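PDB 5MV0: L protein from CAS virus, which probably supplies, through its N-terminal PD-(D/E)XK-type endonuclease domain, the cap-snatching activity with which the arenavirus polymerase takes capped primers from host RNA. Local coordinates for residues D33-A38 with S170-S175; M39-L44 with F159-L164. All blocks are in the same frame, centred on the assembly; numbering follows the deposited sequence. Where two conformers were deposited one is given.

Interaction 1 (D33-A38 with S170-S175); sequences DPYKLA and SYSDKS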
ATOM      1  N   ASP B  33      -8.068 -18.242  -0.786  1.00 20.37           N
ATOM      2  CA  ASP B  33      -7.545 -19.604  -0.829  1.00 21.24           C
ATOM      3  C   ASP B  33      -6.231 -19.702  -0.054  1.00 16.97           C
ATOM      4  O   ASP B  33      -5.276 -18.987  -0.375  1.00 18.23           O
ATOM      5  CB  ASP B  33      -7.367 -20.031  -2.280  1.00 21.10           C
ATOM      6  CG  ASP B  33      -6.897 -21.471  -2.419  1.00 28.40           C
ATOM      7  OD1 ASP B  33      -7.658 -22.291  -2.963  1.00 34.91           O
ATOM      8  OD2 ASP B  33      -5.759 -21.787  -2.015  1.00 26.42           O
ATOM      9  N   PRO B  34      -6.149 -20.545   0.979  1.00 18.93           N
ATOM     10  CA  PRO B  34      -4.919 -20.607   1.785  1.00 17.13           C
ATOM     11  C   PRO B  34      -3.665 -20.932   0.999  1.00 19.43           C
ATOM     12  O   PRO B  34      -2.622 -20.307   1.237  1.00 16.76           O
ATOM     13  CB  PRO B  34      -5.235 -21.710   2.813  1.00 18.74           C
ATOM     14  CG  PRO B  34      -6.723 -21.700   2.919  1.00 23.19           C
ATOM     15  CD  PRO B  34      -7.224 -21.383   1.537  1.00 23.46           C
ATOM     16  N   TYR B  35      -3.716 -21.903   0.080  1.00 18.12           N
ATOM     17  CA  TYR B  35      -2.494 -22.279  -0.624  1.00 21.26           C
ATOM     18  C   TYR B  35      -2.090 -21.207  -1.614  1.00 17.49           C
ATOM     19  O   TYR B  35      -0.899 -20.910  -1.762  1.00 16.34           O
ATOM     20  CB  TYR B  35      -2.662 -23.617  -1.344  1.00 21.82           C
ATOM     21  CG  TYR B  35      -2.712 -24.804  -0.412  1.00 24.40           C
ATOM     22  CD1 TYR B  35      -3.020 -26.073  -0.891  1.00 29.52           C
ATOM     23  CD2 TYR B  35      -2.448 -24.658   0.949  1.00 23.17           C
ATOM     24  CE1 TYR B  35      -3.070 -27.160  -0.045  1.00 30.77           C
ATOM     25  CE2 TYR B  35      -2.492 -25.744   1.808  1.00 26.39           C
ATOM     26  CZ  TYR B  35      -2.804 -26.993   1.302  1.00 30.56           C
ATOM     27  OH  TYR B  35      -2.853 -28.078   2.141  1.00 34.27           O
ATOM     28  N   LYS B  36      -3.067 -20.638  -2.319  1.00 17.14           N
ATOM     29  CA  LYS B  36      -2.771 -19.552  -3.237  1.00 17.98           C
ATOM     30  C   LYS B  36      -2.226 -18.349  -2.484  1.00 14.25           C
ATOM     31  O   LYS B  36      -1.301 -17.674  -2.953  1.00 15.99           O
ATOM     32  CB  LYS B  36      -4.038 -19.188  -4.003  1.00 21.70           C
ATOM     33  CG  LYS B  36      -3.797 -18.475  -5.295  1.00 27.89           C
ATOM     34  CD  LYS B  36      -5.060 -18.518  -6.144  1.00 30.82           C
ATOM     35  CE  LYS B  36      -4.871 -17.774  -7.445  1.00 31.42           C
ATOM     36  NZ  LYS B  36      -6.088 -17.924  -8.273  1.00 36.10           N
ATOM     37  N   LEU B  37      -2.802 -18.057  -1.319  1.00 13.24           N
ATOM     38  CA  LEU B  37      -2.305 -16.952  -0.507  1.00 13.45           C
ATOM     39  C   LEU B  37      -0.891 -17.224  -0.017  1.00 14.91           C
ATOM     40  O   LEU B  37      -0.035 -16.324  -0.015  1.00 15.50           O
ATOM     41  CB  LEU B  37      -3.238 -16.721   0.679  1.00 16.33           C
ATOM     42  CG  LEU B  37      -2.865 -15.533   1.574  1.00 15.49           C
ATOM     43  CD1 LEU B  37      -3.100 -14.219   0.842  1.00 15.51           C
ATOM     44  CD2 LEU B  37      -3.649 -15.578   2.860  1.00 22.44           C
ATOM     45  N   ALA B  38      -0.625 -18.460   0.417  1.00 13.82           N
ATOM     46  CA  ALA B  38       0.718 -18.789   0.885  1.00 17.37           C
ATOM     47  C   ALA B  38       1.744 -18.590  -0.219  1.00 17.17           C
ATOM     48  O   ALA B  38       2.837 -18.064   0.030  1.00 15.39           O
ATOM     49  CB  ALA B  38       0.780 -20.231   1.415  1.00 15.41           C
ATOM     50  N   SER B 170       2.254 -26.484   5.738  1.00 19.92           N
ATOM     51  CA  SER B 170       2.638 -27.654   6.525  1.00 23.40           C
ATOM     52  C   SER B 170       1.455 -28.447   7.060  1.00 22.00           C
ATOM     53  O   SER B 170       1.660 -29.539   7.600  1.00 26.60           O
ATOM     54  CB  SER B 170       3.515 -27.229   7.704  1.00 25.25           C
ATOM     55  OG  SER B 170       4.757 -26.770   7.216  1.00 32.68           O
ATOM     56  N   TYR B 171       0.233 -27.933   6.938  1.00 26.95           N
ATOM     57  CA  TYR B 171      -0.912 -28.623   7.521  1.00 26.77           C
ATOM     58  C   TYR B 171      -1.212 -29.932   6.799  1.00 30.11           C
ATOM     59  O   TYR B 171      -1.560 -30.930   7.436  1.00 30.17           O
ATOM     60  CB  TYR B 171      -2.133 -27.716   7.492  1.00 31.01           C
ATOM     61  CG  TYR B 171      -3.374 -28.353   8.069  1.00 39.66           C
ATOM     62  CD1 TYR B 171      -4.422 -28.746   7.242  1.00 40.67           C
ATOM     63  CD2 TYR B 171      -3.506 -28.549   9.442  1.00 44.91           C
ATOM     64  CE1 TYR B 171      -5.574 -29.322   7.768  1.00 46.63           C
ATOM     65  CE2 TYR B 171      -4.656 -29.128   9.977  1.00 48.56           C
ATOM     66  CZ  TYR B 171      -5.685 -29.511   9.133  1.00 52.93           C
ATOM     67  OH  TYR B 171      -6.828 -30.088   9.650  1.00 52.63           O
ATOM     68  N   SER B 172      -1.101 -29.945   5.473  1.00 20.73           N
ATOM     69  CA  SER B 172      -1.399 -31.121   4.667  1.00 26.25           C
ATOM     70  C   SER B 172      -0.417 -31.170   3.507  1.00 26.83           C
ATOM     71  O   SER B 172      -0.153 -30.139   2.878  1.00 22.06           O
ATOM     72  CB  SER B 172      -2.837 -31.078   4.133  1.00 26.08           C
ATOM     73  OG  SER B 172      -2.996 -31.962   3.032  1.00 23.79           O
ATOM     74  N   ASP B 173       0.124 -32.365   3.220  1.00 18.30           N
ATOM     75  CA  ASP B 173       1.093 -32.466   2.130  1.00 19.08           C
ATOM     76  C   ASP B 173       0.450 -32.332   0.755  1.00 13.72           C
ATOM     77  O   ASP B 173       1.158 -32.437  -0.247  1.00 16.75           O
ATOM     78  CB  ASP B 173       1.905 -33.770   2.224  1.00 16.55           C
ATOM     79  CG  ASP B 173       1.086 -35.036   1.911  1.00 19.74           C
ATOM     80  OD1 ASP B 173       0.038 -34.982   1.220  1.00 17.57           O
ATOM     81  OD2 ASP B 173       1.547 -36.129   2.334  1.00 17.92           O
ATOM     82  N   LYS B 174      -0.849 -32.039   0.728  1.00 18.34           N
ATOM     83  CA  LYS B 174      -1.547 -31.713  -0.513  1.00 24.94           C
ATOM     84  C   LYS B 174      -0.936 -30.386  -1.080  1.00 26.57           C
ATOM     85  O   LYS B 174      -1.017 -30.135  -2.246  1.00 21.17           O
ATOM     86  CB  LYS B 174      -3.081 -31.636  -0.386  1.00 28.06           C
ATOM     87  CG  LYS B 174      -3.838 -32.826  -1.006  1.00 40.66           C
ATOM     88  CD  LYS B 174      -4.930 -32.473  -2.077  1.00 52.12           C
ATOM     89  CE  LYS B 174      -4.795 -33.233  -3.426  1.00 52.01           C
ATOM     90  NZ  LYS B 174      -5.452 -32.881  -4.717  1.00 51.85           N
ATOM     91  N   SER B 175      -0.324 -29.572  -0.222  1.00 18.15           N
ATOM     92  CA  SER B 175       0.376 -28.369  -0.655  1.00 20.20           C
ATOM     93  C   SER B 175       1.557 -28.681  -1.562  1.00 21.31           C
ATOM     94  O   SER B 175       2.042 -27.770  -2.245  1.00 19.43           O
ATOM     95  CB  SER B 175       0.837 -27.589   0.572  1.00 22.00           C
ATOM     96  OG  SER B 175       1.773 -28.349   1.300  1.00 18.58           O
TER
HETATM   97  O   HOH W   1      -1.124 -27.713   3.888  1.00 26.88           O

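Interaction 2 (M39-L44 with F159-L164); sequences MSAIRL and FELLKL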
ATOM      1  N   MET B  39       1.413 -18.992  -1.455  1.00 13.91           N
ATOM      2  CA  MET B  39       2.392 -18.836  -2.530  1.00 14.44           C
ATOM      3  C   MET B  39       2.582 -17.367  -2.891  1.00 15.51           C
ATOM      4  O   MET B  39       3.700 -16.941  -3.218  1.00 13.98           O
ATOM      5  CB  MET B  39       1.979 -19.661  -3.758  1.00 18.82           C
ATOM      6  CG  MET B  39       1.985 -21.203  -3.538  1.00 15.00           C
ATOM      7  SD  MET B  39       3.325 -21.873  -2.500  1.00 19.01           S
ATOM      8  CE  MET B  39       4.768 -21.548  -3.520  1.00 17.16           C
ATOM      9  N   SER B  40       1.520 -16.567  -2.815  1.00 14.09           N
ATOM     10  CA  SER B  40       1.672 -15.134  -3.055  1.00 13.37           C
ATOM     11  C   SER B  40       2.568 -14.492  -1.996  1.00 13.39           C
ATOM     12  O   SER B  40       3.394 -13.627  -2.312  1.00 14.48           O
ATOM     13  CB  SER B  40       0.290 -14.465  -3.096  1.00 16.84           C
ATOM     14  OG  SER B  40       0.419 -13.051  -3.056  1.00 24.10           O
ATOM     15  N   ALA B  41       2.436 -14.918  -0.741  1.00 12.12           N
ATOM     16  CA  ALA B  41       3.295 -14.402   0.320  1.00 15.72           C
ATOM     17  C   ALA B  41       4.756 -14.746   0.071  1.00 16.95           C
ATOM     18  O   ALA B  41       5.641 -13.902   0.254  1.00 15.22           O
ATOM     19  CB  ALA B  41       2.836 -14.967   1.662  1.00 12.63           C
ATOM     20  N   ILE B  42       5.026 -15.985  -0.356  1.00 13.89           N
ATOM     21  CA  ILE B  42       6.392 -16.398  -0.668  1.00 13.23           C
ATOM     22  C   ILE B  42       6.944 -15.599  -1.841  1.00 12.18           C
ATOM     23  O   ILE B  42       8.097 -15.141  -1.811  1.00 13.19           O
ATOM     24  CB  ILE B  42       6.427 -17.916  -0.928  1.00 15.84           C
ATOM     25  CG1 ILE B  42       6.137 -18.655   0.379  1.00 16.39           C
ATOM     26  CG2 ILE B  42       7.766 -18.347  -1.580  1.00 16.72           C
ATOM     27  CD1 ILE B  42       5.706 -20.121   0.185  1.00 19.81           C
ATOM     28  N   ARG B  43       6.096 -15.472  -2.819  1.00 12.62           N
ATOM     29  CA  ARG B  43       6.594 -14.548  -3.987  0.54 17.30           C
ATOM     30  C   ARG B  43       6.859 -13.020  -3.563  1.00 16.01           C
ATOM     31  O   ARG B  43       7.869 -12.364  -3.856  1.00 13.01           O
ATOM     32  CB  ARG B  43       5.585 -14.568  -5.135  0.54 17.05           C
ATOM     33  CG  ARG B  43       6.028 -13.720  -6.330  0.54 20.17           C
ATOM     34  CD  ARG B  43       4.859 -12.956  -6.927  0.54 24.91           C
ATOM     35  NE  ARG B  43       3.902 -12.680  -5.873  0.54 29.46           N
ATOM     36  CZ  ARG B  43       3.926 -11.613  -5.088  0.54 24.95           C
ATOM     37  NH1 ARG B  43       4.858 -10.655  -5.259  0.54 13.22           N
ATOM     38  NH2 ARG B  43       3.003 -11.515  -4.146  0.54 10.97           N
ATOM     39  N   LEU B  44       5.979 -12.591  -2.664  1.00 14.02           N
ATOM     40  CA  LEU B  44       6.156 -11.220  -2.180  1.00 14.75           C
ATOM     41  C   LEU B  44       7.456 -11.072  -1.396  1.00 13.10           C
ATOM     42  O   LEU B  44       8.168 -10.065  -1.525  1.00 14.52           O
ATOM     43  CB  LEU B  44       4.956 -10.824  -1.324  1.00 10.25           C
ATOM     44  CG  LEU B  44       4.903  -9.376  -0.807  1.00 16.04           C
ATOM     45  CD1 LEU B  44       4.894  -8.385  -1.975  1.00 12.67           C
ATOM     46  CD2 LEU B  44       3.698  -9.168   0.139  1.00 15.98           C
ATOM     47  N   PHE B 159       9.177 -11.648   8.211  1.00 16.43           N
ATOM     48  CA  PHE B 159       9.160 -12.892   8.968  1.00 15.13           C
ATOM     49  C   PHE B 159       7.787 -13.551   8.920  1.00 17.44           C
ATOM     50  O   PHE B 159       7.676 -14.763   8.718  1.00 14.86           O
ATOM     51  CB  PHE B 159       9.565 -12.644  10.427  1.00 14.56           C
ATOM     52  CG  PHE B 159       9.257 -13.814  11.318  1.00 18.31           C
ATOM     53  CD1 PHE B 159      10.067 -14.949  11.286  1.00 18.20           C
ATOM     54  CD2 PHE B 159       8.125 -13.820  12.128  1.00 15.30           C
ATOM     55  CE1 PHE B 159       9.766 -16.059  12.073  1.00 17.44           C
ATOM     56  CE2 PHE B 159       7.819 -14.928  12.914  1.00 18.38           C
ATOM     57  CZ  PHE B 159       8.642 -16.041  12.898  1.00 19.82           C
ATOM     58  N   GLU B 160       6.725 -12.767   9.141  1.00 13.99           N
ATOM     59  CA  GLU B 160       5.381 -13.346   9.173  1.00 15.18           C
ATOM     60  C   GLU B 160       4.973 -13.921   7.823  1.00 13.14           C
ATOM     61  O   GLU B 160       4.225 -14.907   7.777  1.00 13.92           O
ATOM     62  CB  GLU B 160       4.357 -12.300   9.628  1.00 19.49           C
ATOM     63  CG  GLU B 160       4.527 -11.880  11.071  1.00 17.47           C
ATOM     64  CD  GLU B 160       4.291 -13.023  12.051  1.00 19.98           C
ATOM     65  OE1 GLU B 160       3.475 -13.914  11.751  1.00 22.82           O
ATOM     66  OE2 GLU B 160       4.935 -13.041  13.120  1.00 23.07           O
ATOM     67  N   LEU B 161       5.426 -13.319   6.718  1.00 12.65           N
ATOM     68  CA  LEU B 161       5.158 -13.918   5.409  1.00 16.26           C
ATOM     69  C   LEU B 161       5.682 -15.342   5.371  1.00 18.87           C
ATOM     70  O   LEU B 161       5.011 -16.258   4.883  1.00 13.83           O
ATOM     71  CB  LEU B 161       5.820 -13.108   4.291  1.00 13.15           C
ATOM     72  CG  LEU B 161       5.287 -11.719   3.964  1.00 16.00           C
ATOM     73  CD1 LEU B 161       6.065 -11.198   2.774  1.00 13.28           C
ATOM     74  CD2 LEU B 161       3.774 -11.801   3.659  1.00 12.33           C
ATOM     75  N   LEU B 162       6.879 -15.538   5.909  1.00 16.58           N
ATOM     76  CA  LEU B 162       7.529 -16.845   5.882  1.00 15.74           C
ATOM     77  C   LEU B 162       6.877 -17.814   6.867  1.00 17.74           C
ATOM     78  O   LEU B 162       6.561 -18.954   6.513  1.00 15.96           O
ATOM     79  CB  LEU B 162       9.014 -16.656   6.192  1.00 15.98           C
ATOM     80  CG  LEU B 162       9.905 -17.903   6.299  1.00 22.58           C
ATOM     81  CD1 LEU B 162      10.062 -18.564   4.933  1.00 18.99           C
ATOM     82  CD2 LEU B 162      11.269 -17.530   6.913  1.00 20.21           C
ATOM     83  N   LYS B 163       6.671 -17.380   8.113  1.00 15.37           N
ATOM     84  CA  LYS B 163       6.126 -18.283   9.120  1.00 13.28           C
ATOM     85  C   LYS B 163       4.683 -18.675   8.809  1.00 18.24           C
ATOM     86  O   LYS B 163       4.303 -19.845   8.972  1.00 17.18           O
ATOM     87  CB  LYS B 163       6.194 -17.645  10.509  1.00 17.62           C
ATOM     88  CG  LYS B 163       5.509 -18.538  11.541  1.00 25.97           C
ATOM     89  CD  LYS B 163       5.439 -17.937  12.901  1.00 30.09           C
ATOM     90  CE  LYS B 163       4.829 -18.943  13.862  1.00 38.11           C
ATOM     91  NZ  LYS B 163       4.811 -18.401  15.248  1.00 37.62           N
ATOM     92  N   LEU B 164       3.853 -17.714   8.383  1.00 15.74           N
ATOM     93  CA  LEU B 164       2.440 -18.017   8.161  1.00 13.03           C
ATOM     94  C   LEU B 164       2.248 -18.838   6.898  1.00 16.92           C
ATOM     95  O   LEU B 164       1.380 -19.717   6.854  1.00 17.57           O
ATOM     96  CB  LEU B 164       1.608 -16.737   8.091  1.00 13.45           C
ATOM     97  CG  LEU B 164       1.578 -15.927   9.393  1.00 17.18           C
ATOM     98  CD1 LEU B 164       0.821 -14.613   9.211  1.00 15.18           C
ATOM     99  CD2 LEU B 164       0.986 -16.758  10.542  1.00 18.14           C
TER

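Interaction 1 (D33-A38 with S170-S175)
Tyr35, in the first turn of helix 34-57, meets the short 3-10 segment that begins at Asp173, and its CA and that of Ser175 are the nearest pair of the two backbones, 6.7 Å apart. Asp33 caps the helix on one side of the contact: its OD2 accepts from Lys36 N in a nearly straight bond (174°), so the Lys36 amide, which has no carbonyl of a preceding turn to bond, gains a carboxylate partner. On the other side Ser172 starts an ST turn. Its OG accepts from Lys174 N, and the backbone bond from Ser175 N to Ser172 O closes the bend.

From the helix, Tyr35 alone touches the other segment. With CG anti to its own carbonyl carbon (chi1 -72°), the ring reaches out from the helix and lies flat against Ser175, whose CB sits over one face, 4.0 Å from the ring centroid and 19° off the normal, a CH-pi contact. The rim carbon CE1 of Tyr35 also comes within 3.7 Å of Ser175 N. A small residue suits this place, since its CB can settle on the ring while OG turns away to bond Leu169 O. The hydroxyl carries the side chain on to Ser172, with Tyr35 OH 3.6 Å from Ser172 CB. One water bridges the segments: it lies 2.5 Å from Tyr35 OH and accepts from Ser172 N at 2.7 Å. Tyrosine thus serves twice, with a flat apolar body and a polar end that can use water at the partly exposed margin.

Lys36 NZ bonds Tyr25 O and Ser28 O of the second subunit. Trp178 meets the Tyr35 ring edge-to-face, Ile168 of helix 155-170 packs against it too, and two residues on, Leu37 packs on helix 4-20.

Interaction 2 (M39-L44 with F159-L164)
This is a contact of apolar side chains between two helices in the buried interior of the helical part of the domain, where helix 34-57 lies beside helix 155-170. Ala41 and Leu161 mark the close approach, their CA atoms 5.4 Å apart, a spacing that the small alanine side chain makes possible. Leu161 carries the contact with both of its methyls. CG stands anti to the carbonyl carbon (chi1 -69°), and the two methyls spread over Ala41: Leu161 CD2 rests on Ala41 CB at 3.9 Å, whereas Leu161 CD1 lies 3.7 Å from Ala41 O and continues to Leu44 CD2, 4.1 Å away. Leu44, one turn beyond Ala41, crosses Leu161 at about a right angle, methyl against methyl. Helix 4-20 adds a third wall, with Val13 and Ile17 on Leu161 and Leu10 on Ala41.

Polar side chains are kept off this interface; the polar atoms met across it are backbone carbonyl oxygens. Ser40 OG, for its part, bonds Ser29 O. No hydrogen bond or charge links the two segments, so the helices hold together here by close fit and exclusion of water from alanine and leucine side chains.

In the fold
Helix 34-57 takes part in both contacts, and the two centres lie about 12 Å apart. Its opening turn, in interaction 1, meets the loop that follows helix 155-170; its next turns, in interaction 2, meet that helix itself. Thus helix 34-57 is tied first to the loop near the surface, about 20 Å from the centre of the chain, and then to the preceding helix in the core, about 11 Å from it. The chemistry changes accordingly. The outer contact combines an aromatic face, serines and a bridging water, and a second subunit binds Lys36 beside it, whereas the inner one uses aliphatic side chains, with no hydrogen bond across it, and no other chain touches it.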